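PDB 3KZX: HAD-superfamily hydrolase, subfamily IA, variant 1 from Ehrlichia chaffeensis, which probably catalyses the hydrolysis of 2-phosphoglycolate to glycolate and phosphate, as a member of the HAD-like phosphatases. Local coordinates for residues Phe30-Thr35 with Glu131-Glu136; Asp53-Lys58 with Trp82-Ile87. One frame throughout, in Å; residues are numbered along the deposited sequence.

Interaction 1. Residues Phe30-Thr35 with Glu131-Glu136; sequences FDWYNT and ERLRSE
Trp32 and Leu133 meet as indole and methyl: Leu133 CD1 stands over one face of the five-membered ring, 3.8 Å from its centroid and 23° off the normal, a CH-pi contact. The nearest atom pair is Leu133 CD1 and Trp32 CG, at 3.5 Å. The indole is carried across by a first torsion that sets CG opposite the backbone N (chi1 -176°), while the leucine side chain runs past it in the reverse direction. Farther out along the indole, Glu136 CB comes obliquely to Trp32 CZ2 at 4.2 Å. Glu136 then bends at chi2 (-53°) and takes its carboxylate away: OE2 accepts from the backbone N of Asp100, its stronger partner, and pairs with Arg132 NH2 in a salt bridge whose hydrogen bond is weak, so a buried acid adds just its aliphatic root. Within residues 30-35, Trp32 CD1 lies over a face of the Tyr33 ring, toward its rim. Asp31-Thr35 corresponds to the first HAD motif, though with Tyr33 in place of the usual second aspartate; Asp31 forms a salt bridge with Lys159. Strand 121-126 touches both partners, Trp32 through Ile124 and Leu133 through Ser126, and helix 130-139 packs beside the turn after strand 27-30.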
ATOM      1  N   PHE A  30      -2.506   7.100   1.254  1.00  5.39           N
ATOM      2  CA  PHE A  30      -2.241   5.874   0.507  1.00  5.56           C
ATOM      3  C   PHE A  30      -1.598   4.832   1.378  1.00  6.29           C
ATOM      4  O   PHE A  30      -0.749   5.157   2.183  1.00  6.65           O
ATOM      5  CB  PHE A  30      -1.265   6.129  -0.644  1.00  5.30           C
ATOM      6  CG  PHE A  30      -1.811   6.991  -1.750  1.00  5.57           C
ATOM      7  CD1 PHE A  30      -2.454   6.409  -2.849  1.00  6.57           C
ATOM      8  CD2 PHE A  30      -1.691   8.373  -1.717  1.00  6.94           C
ATOM      9  CE1 PHE A  30      -2.950   7.173  -3.869  1.00  6.29           C
ATOM     10  CE2 PHE A  30      -2.209   9.153  -2.762  1.00  5.42           C
ATOM     11  CZ  PHE A  30      -2.819   8.553  -3.826  1.00  4.55           C
ATOM     12  N   ASP A  31      -1.952   3.574   1.178  1.00  6.82           N
ATOM     13  CA  ASP A  31      -1.119   2.506   1.681  1.00  6.98           C
ATOM     14  C   ASP A  31      -0.003   2.277   0.672  1.00  7.47           C
ATOM     15  O   ASP A  31      -0.093   2.739  -0.483  1.00  7.75           O
ATOM     16  CB  ASP A  31      -1.966   1.248   1.835  1.00  6.60           C
ATOM     17  CG  ASP A  31      -1.331   0.205   2.783  1.00  5.95           C
ATOM     18  OD1 ASP A  31      -0.200   0.401   3.273  1.00  6.25           O
ATOM     19  OD2 ASP A  31      -2.013  -0.798   3.051  1.00  6.57           O
ATOM     20  N   TRP A  32       1.050   1.575   1.101  1.00  6.92           N
ATOM     21  CA  TRP A  32       2.222   1.356   0.293  1.00  6.38           C
ATOM     22  C   TRP A  32       2.120  -0.020  -0.420  1.00  6.13           C
ATOM     23  O   TRP A  32       1.748  -0.108  -1.595  1.00  6.12           O
ATOM     24  CB  TRP A  32       3.476   1.515   1.189  1.00  6.75           C
ATOM     25  CG  TRP A  32       4.765   1.414   0.518  1.00  5.12           C
ATOM     26  CD1 TRP A  32       5.690   0.419   0.677  1.00  8.99           C
ATOM     27  CD2 TRP A  32       5.304   2.303  -0.472  1.00  7.83           C
ATOM     28  NE1 TRP A  32       6.771   0.646  -0.134  1.00  7.59           N
ATOM     29  CE2 TRP A  32       6.561   1.798  -0.846  1.00  8.19           C
ATOM     30  CE3 TRP A  32       4.843   3.478  -1.073  1.00  6.29           C
ATOM     31  CZ2 TRP A  32       7.374   2.431  -1.789  1.00  7.96           C
ATOM     32  CZ3 TRP A  32       5.652   4.103  -2.020  1.00 10.12           C
ATOM     33  CH2 TRP A  32       6.903   3.571  -2.365  1.00  7.92           C
ATOM     34  N   TYR A  33       2.364  -1.098   0.306  1.00  6.03           N
ATOM     35  CA  TYR A  33       2.386  -2.413  -0.313  1.00  6.40           C
ATOM     36  C   TYR A  33       0.981  -2.813  -0.797  1.00  7.14           C
ATOM     37  O   TYR A  33       0.036  -2.727  -0.051  1.00  7.15           O
ATOM     38  CB  TYR A  33       2.884  -3.475   0.664  1.00  5.86           C
ATOM     39  CG  TYR A  33       4.384  -3.496   0.928  1.00  4.66           C
ATOM     40  CD1 TYR A  33       5.313  -3.245  -0.091  1.00  4.70           C
ATOM     41  CD2 TYR A  33       4.858  -3.820   2.166  1.00  7.00           C
ATOM     42  CE1 TYR A  33       6.664  -3.272   0.170  1.00  8.49           C
ATOM     43  CE2 TYR A  33       6.226  -3.882   2.439  1.00  9.30           C
ATOM     44  CZ  TYR A  33       7.121  -3.595   1.451  1.00  9.46           C
ATOM     45  OH  TYR A  33       8.470  -3.688   1.744  1.00  7.36           O
ATOM     46  N   ASN A  34       0.881  -3.256  -2.057  1.00  7.75           N
ATOM     47  CA  ASN A  34      -0.380  -3.717  -2.664  1.00  8.22           C
ATOM     48  C   ASN A  34      -1.430  -2.625  -2.934  1.00  8.45           C
ATOM     49  O   ASN A  34      -2.546  -2.912  -3.356  1.00  7.72           O
ATOM     50  CB  ASN A  34      -0.922  -4.913  -1.891  1.00  9.29           C
ATOM     51  CG  ASN A  34       0.146  -5.987  -1.719  1.00  9.64           C
ATOM     52  OD1 ASN A  34       0.650  -6.534  -2.704  1.00 11.27           O
ATOM     53  ND2 ASN A  34       0.545  -6.248  -0.482  1.00 13.19           N
ATOM     54  N   THR A  35      -1.026  -1.372  -2.741  1.00  7.34           N
ATOM     55  CA  THR A  35      -1.789  -0.202  -3.161  1.00  7.26           C
ATOM     56  C   THR A  35      -0.873   0.569  -4.110  1.00  7.26           C
ATOM     57  O   THR A  35      -0.888   0.324  -5.334  1.00  7.03           O
ATOM     58  CB  THR A  35      -2.297   0.602  -1.919  1.00  7.60           C
ATOM     59  OG1 THR A  35      -3.118  -0.282  -1.123  1.00 10.18           O
ATOM     60  CG2 THR A  35      -3.131   1.847  -2.354  1.00  7.79           C
ATOM     61  N   GLU A 131      11.068   3.398   9.267  1.00 11.40           N
ATOM     62  CA  GLU A 131      12.364   3.809   8.746  1.00 12.42           C
ATOM     63  C   GLU A 131      12.637   3.209   7.397  1.00 13.12           C
ATOM     64  O   GLU A 131      13.070   3.930   6.492  1.00 13.48           O
ATOM     65  CB  GLU A 131      13.511   3.503   9.740  1.00 13.21           C
ATOM     66  CG  GLU A 131      13.472   4.381  10.988  1.00 16.56           C
ATOM     67  CD  GLU A 131      13.624   5.880  10.693  1.00 19.26           C
ATOM     68  OE1 GLU A 131      14.590   6.290   9.991  1.00 24.99           O
ATOM     69  OE2 GLU A 131      12.772   6.652  11.173  1.00 18.46           O
ATOM     70  N   ARG A 132      12.350   1.913   7.224  1.00 12.58           N
ATOM     71  CA  ARG A 132      12.600   1.259   5.931  1.00 13.06           C
ATOM     72  C   ARG A 132      11.584   1.753   4.908  1.00 11.17           C
ATOM     73  O   ARG A 132      11.916   1.949   3.739  1.00 11.06           O
ATOM     74  CB  ARG A 132      12.517  -0.276   6.058  1.00 13.69           C
ATOM     75  CG  ARG A 132      13.664  -0.942   6.893  1.00 19.25           C
ATOM     76  CD  ARG A 132      15.033  -0.855   6.182  1.00 24.08           C
ATOM     77  NE  ARG A 132      14.866  -0.913   4.731  1.00 29.14           N
ATOM     78  CZ  ARG A 132      15.688  -0.378   3.831  1.00 33.24           C
ATOM     79  NH1 ARG A 132      16.809   0.256   4.197  1.00 34.63           N
ATOM     80  NH2 ARG A 132      15.374  -0.485   2.536  1.00 34.88           N
ATOM     81  N   LEU A 133      10.343   1.963   5.352  1.00 10.04           N
ATOM     82  CA  LEU A 133       9.310   2.574   4.488  1.00  9.23           C
ATOM     83  C   LEU A 133       9.761   3.910   3.889  1.00  8.66           C
ATOM     84  O   LEU A 133       9.694   4.113   2.656  1.00  7.55           O
ATOM     85  CB  LEU A 133       8.022   2.737   5.281  1.00  8.27           C
ATOM     86  CG  LEU A 133       6.898   3.497   4.617  1.00  8.67           C
ATOM     87  CD1 LEU A 133       6.340   2.681   3.417  1.00  8.79           C
ATOM     88  CD2 LEU A 133       5.792   3.844   5.699  1.00  7.41           C
ATOM     89  N   ARG A 134      10.264   4.808   4.740  1.00  8.51           N
ATOM     90  CA  ARG A 134      10.762   6.099   4.257  1.00  9.70           C
ATOM     91  C   ARG A 134      11.961   5.976   3.335  1.00 10.61           C
ATOM     92  O   ARG A 134      12.083   6.757   2.400  1.00 10.66           O
ATOM     93  CB  ARG A 134      11.068   7.075   5.406  1.00  9.49           C
ATOM     94  CG  ARG A 134       9.813   7.626   6.079  1.00  8.59           C
ATOM     95  CD  ARG A 134      10.089   8.554   7.260  1.00  7.86           C
ATOM     96  NE  ARG A 134      10.409   7.823   8.498  1.00  8.44           N
ATOM     97  CZ  ARG A 134       9.506   7.263   9.313  1.00  9.36           C
ATOM     98  NH1 ARG A 134       8.186   7.376   9.072  1.00  8.16           N
ATOM     99  NH2 ARG A 134       9.916   6.640  10.399  1.00  9.66           N
ATOM    100  N   SER A 135      12.836   4.996   3.586  1.00 11.89           N
ATOM    101  CA  SER A 135      13.972   4.763   2.708  1.00 12.77           C
ATOM    102  C   SER A 135      13.514   4.283   1.334  1.00 12.71           C
ATOM    103  O   SER A 135      14.035   4.750   0.321  1.00 12.48           O
ATOM    104  CB  SER A 135      14.963   3.775   3.324  1.00 13.05           C
ATOM    105  OG  SER A 135      15.937   3.420   2.359  1.00 15.06           O
ATOM    106  N   GLU A 136      12.533   3.374   1.289  1.00 12.38           N
ATOM    107  CA  GLU A 136      12.029   2.880   0.006  1.00 12.68           C
ATOM    108  C   GLU A 136      11.358   3.963  -0.776  1.00 12.13           C
ATOM    109  O   GLU A 136      11.469   3.984  -1.991  1.00 11.00           O
ATOM    110  CB  GLU A 136      10.996   1.760   0.155  1.00 13.18           C
ATOM    111  CG  GLU A 136      11.557   0.454   0.581  1.00 16.14           C
ATOM    112  CD  GLU A 136      12.695  -0.020  -0.299  1.00 18.67           C
ATOM    113  OE1 GLU A 136      12.775   0.387  -1.484  1.00 22.03           O
ATOM    114  OE2 GLU A 136      13.489  -0.816   0.217  1.00 23.27           O
TER

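Interaction 2. Residues Asp53-Lys58 with Trp82-Ile87; sequences DQMGYK and WKEATI
Met55 and Glu84 approach from opposite directions, and the thioether ends against the acid's carbon skeleton. Met55 CE lies 3.4 Å from Glu84 CD and 3.5 Å from Glu84 CG. Met55 CE is also 3.8 Å from each of Glu84 OE1 and Glu84 OE2, which centres the methyl on the carboxylate carbon without preference for either oxygen. Two torsions bring it there: chi2 of -176° carries SD straight on from the backbone, and the bend at chi3 (70°) turns CE aside toward the acid. Glu84 reaches back with an extended chain beyond CG. The sulfur faces the helix itself, with Met55 SD 3.7 Å from Ala85 CA and 3.8 Å from Ala85 CB, a close approach that the small alanine side chain permits. The oxygens of Glu84 look to Arg81 for their charge partner, OE2 forming a salt bridge with NH2. Because Arg81 also donates through NH1 to the carbonyl O of Met55, this one arginine ties the two segments together by a polar route beside the apolar one. On the methionine's own segment, Met55 CB lies in plane at the edge of the Tyr57 ring. The chain turns just after Met55, where Gly56 has positive phi and ends helix 45-54 in a Schellman motif; Gly56 N bonds to Asp53 O at 2.8 Å. A helix terminus packed on the first turns of another helix fits the all-helical cap that HAD enzymes of this subfamily insert between the first and second motifs.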
ATOM      1  N   ASP A  53       9.596 -22.060   3.109  1.00 15.78           N
ATOM      2  CA  ASP A  53      10.223 -22.686   4.304  1.00 16.95           C
ATOM      3  C   ASP A  53       9.296 -22.749   5.532  1.00 17.54           C
ATOM      4  O   ASP A  53       9.050 -23.852   6.066  1.00 17.87           O
ATOM      5  CB  ASP A  53      11.490 -21.924   4.701  1.00 17.13           C
ATOM      6  CG  ASP A  53      12.734 -22.659   4.349  1.00 19.54           C
ATOM      7  OD1 ASP A  53      13.350 -23.245   5.294  1.00 19.89           O
ATOM      8  OD2 ASP A  53      13.066 -22.692   3.134  1.00 23.07           O
ATOM      9  N   GLN A  54       8.815 -21.582   5.975  1.00 17.89           N
ATOM     10  CA  GLN A  54       7.847 -21.468   7.097  1.00 18.75           C
ATOM     11  C   GLN A  54       6.646 -22.380   6.846  1.00 17.80           C
ATOM     12  O   GLN A  54       6.136 -23.027   7.771  1.00 17.86           O
ATOM     13  CB  GLN A  54       7.306 -20.044   7.290  1.00 19.75           C
ATOM     14  CG  GLN A  54       8.298 -18.909   7.622  1.00 24.23           C
ATOM     15  CD  GLN A  54       7.696 -17.507   7.380  1.00 28.65           C
ATOM     16  OE1 GLN A  54       8.247 -16.677   6.636  1.00 30.81           O
ATOM     17  NE2 GLN A  54       6.544 -17.247   8.005  1.00 33.39           N
ATOM     18  N   MET A  55       6.218 -22.455   5.588  1.00 16.12           N
ATOM     19  CA  MET A  55       5.038 -23.222   5.202  1.00 15.38           C
ATOM     20  C   MET A  55       5.349 -24.710   5.057  1.00 15.76           C
ATOM     21  O   MET A  55       4.465 -25.496   4.719  1.00 15.16           O
ATOM     22  CB  MET A  55       4.440 -22.666   3.896  1.00 15.40           C
ATOM     23  CG  MET A  55       3.923 -21.233   4.014  1.00 14.11           C
ATOM     24  SD  MET A  55       3.091 -20.493   2.572  1.00 13.89           S
ATOM     25  CE  MET A  55       1.530 -21.397   2.485  1.00 12.59           C
ATOM     26  N   GLY A  56       6.607 -25.086   5.296  1.00 16.29           N
ATOM     27  CA  GLY A  56       7.022 -26.498   5.300  1.00 17.02           C
ATOM     28  C   GLY A  56       7.565 -26.983   3.975  1.00 17.76           C
ATOM     29  O   GLY A  56       8.129 -28.062   3.915  1.00 18.43           O
ATOM     30  N   TYR A  57       7.414 -26.212   2.896  1.00 17.95           N
ATOM     31  CA  TYR A  57       7.836 -26.716   1.601  1.00 18.62           C
ATOM     32  C   TYR A  57       9.359 -26.922   1.581  1.00 19.77           C
ATOM     33  O   TYR A  57      10.127 -26.182   2.202  1.00 20.72           O
ATOM     34  CB  TYR A  57       7.408 -25.807   0.450  1.00 18.62           C
ATOM     35  CG  TYR A  57       5.906 -25.740   0.185  1.00 18.14           C
ATOM     36  CD1 TYR A  57       5.311 -26.485  -0.838  1.00 18.26           C
ATOM     37  CD2 TYR A  57       5.089 -24.926   0.951  1.00 18.47           C
ATOM     38  CE1 TYR A  57       3.938 -26.401  -1.079  1.00 18.44           C
ATOM     39  CE2 TYR A  57       3.732 -24.835   0.719  1.00 18.33           C
ATOM     40  CZ  TYR A  57       3.159 -25.567  -0.287  1.00 19.23           C
ATOM     41  OH  TYR A  57       1.802 -25.447  -0.486  1.00 20.81           O
ATOM     42  N   LYS A  58       9.762 -28.001   0.930  1.00 20.08           N
ATOM     43  CA  LYS A  58      11.090 -28.150   0.355  1.00 20.77           C
ATOM     44  C   LYS A  58      10.670 -28.849  -0.914  1.00 20.90           C
ATOM     45  O   LYS A  58       9.469 -29.081  -1.079  1.00 22.13           O
ATOM     46  CB  LYS A  58      11.993 -29.026   1.227  1.00 21.07           C
ATOM     47  N   TRP A  82      -2.413 -20.437  -1.275  1.00 13.99           N
ATOM     48  CA  TRP A  82      -1.872 -19.229  -1.938  1.00 13.25           C
ATOM     49  C   TRP A  82      -2.124 -17.986  -1.111  1.00 13.39           C
ATOM     50  O   TRP A  82      -1.192 -17.225  -0.851  1.00 12.23           O
ATOM     51  CB  TRP A  82      -2.457 -19.042  -3.354  1.00 14.31           C
ATOM     52  CG  TRP A  82      -2.089 -17.713  -3.972  1.00 13.35           C
ATOM     53  CD1 TRP A  82      -2.929 -16.720  -4.340  1.00 13.47           C
ATOM     54  CD2 TRP A  82      -0.773 -17.256  -4.271  1.00 15.27           C
ATOM     55  NE1 TRP A  82      -2.218 -15.654  -4.853  1.00 15.20           N
ATOM     56  CE2 TRP A  82      -0.889 -15.963  -4.820  1.00 15.39           C
ATOM     57  CE3 TRP A  82       0.501 -17.806  -4.109  1.00 16.69           C
ATOM     58  CZ2 TRP A  82       0.226 -15.214  -5.222  1.00 16.75           C
ATOM     59  CZ3 TRP A  82       1.613 -17.057  -4.507  1.00 17.54           C
ATOM     60  CH2 TRP A  82       1.461 -15.786  -5.065  1.00 15.19           C
ATOM     61  N   LYS A  83      -3.373 -17.804  -0.675  1.00 12.78           N
ATOM     62  CA  LYS A  83      -3.746 -16.687   0.178  1.00 12.86           C
ATOM     63  C   LYS A  83      -2.887 -16.633   1.444  1.00 12.38           C
ATOM     64  O   LYS A  83      -2.384 -15.573   1.785  1.00 12.26           O
ATOM     65  CB  LYS A  83      -5.229 -16.723   0.538  1.00 12.24           C
ATOM     66  N   GLU A  84      -2.692 -17.774   2.106  1.00 11.61           N
ATOM     67  CA  GLU A  84      -1.814 -17.837   3.279  1.00 10.96           C
ATOM     68  C   GLU A  84      -0.400 -17.380   2.900  1.00 10.10           C
ATOM     69  O   GLU A  84       0.209 -16.617   3.610  1.00  9.37           O
ATOM     70  CB  GLU A  84      -1.786 -19.262   3.863  1.00 11.35           C
ATOM     71  CG  GLU A  84      -0.514 -19.616   4.638  1.00 11.37           C
ATOM     72  CD  GLU A  84      -0.520 -21.022   5.228  1.00 13.90           C
ATOM     73  OE1 GLU A  84      -1.357 -21.864   4.848  1.00 17.29           O
ATOM     74  OE2 GLU A  84       0.356 -21.304   6.061  1.00 17.40           O
ATOM     75  N   ALA A  85       0.107 -17.845   1.762  1.00  9.95           N
ATOM     76  CA  ALA A  85       1.414 -17.419   1.277  1.00  9.51           C
ATOM     77  C   ALA A  85       1.469 -15.900   1.137  1.00  9.43           C
ATOM     78  O   ALA A  85       2.429 -15.268   1.588  1.00  9.63           O
ATOM     79  CB  ALA A  85       1.748 -18.101  -0.037  1.00  8.89           C
ATOM     80  N   THR A  86       0.433 -15.287   0.577  1.00  9.49           N
ATOM     81  CA  THR A  86       0.474 -13.819   0.380  1.00  9.30           C
ATOM     82  C   THR A  86       0.450 -13.036   1.717  1.00  9.09           C
ATOM     83  O   THR A  86       1.058 -11.978   1.839  1.00  8.47           O
ATOM     84  CB  THR A  86      -0.649 -13.337  -0.531  1.00  9.71           C
ATOM     85  OG1 THR A  86      -1.909 -13.534   0.117  1.00  9.38           O
ATOM     86  CG2 THR A  86      -0.614 -14.109  -1.822  1.00  8.97           C
ATOM     87  N   ILE A  87      -0.247 -13.575   2.701  1.00  8.82           N
ATOM     88  CA  ILE A  87      -0.236 -13.039   4.049  1.00  9.02           C
ATOM     89  C   ILE A  87       1.161 -13.077   4.685  1.00  8.92           C
ATOM     90  O   ILE A  87       1.619 -12.081   5.234  1.00  7.34           O
ATOM     91  CB  ILE A  87      -1.247 -13.781   4.966  1.00  9.23           C
ATOM     92  CG1 ILE A  87      -2.698 -13.466   4.545  1.00  8.02           C
ATOM     93  CG2 ILE A  87      -1.027 -13.376   6.448  1.00  9.12           C
ATOM     94  CD1 ILE A  87      -3.707 -14.474   4.934  1.00  9.81           C
TER

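The two contacts illustrate how one chain packs its core and its cap differently. The centre of interaction 1 is about 6 Å from the centre of the chain, that of interaction 2 about 21 Å, and about 23 Å separates the two. Interaction 1 is wholly buried against the parallel sheet of the Rossmann-like core; interaction 2, among the cap helices, has a buried Met55 and Ala85 with the partly exposed Glu84 at its margin. They share no helix, yet interaction 2 is nested within the loop that interaction 1 closes, as expected of an inserted cap. Both contacts are apolar: the core sets an aromatic face against a methyl, the cap a flexible thioether against the carbons of a glutamate whose charge is met by arginine.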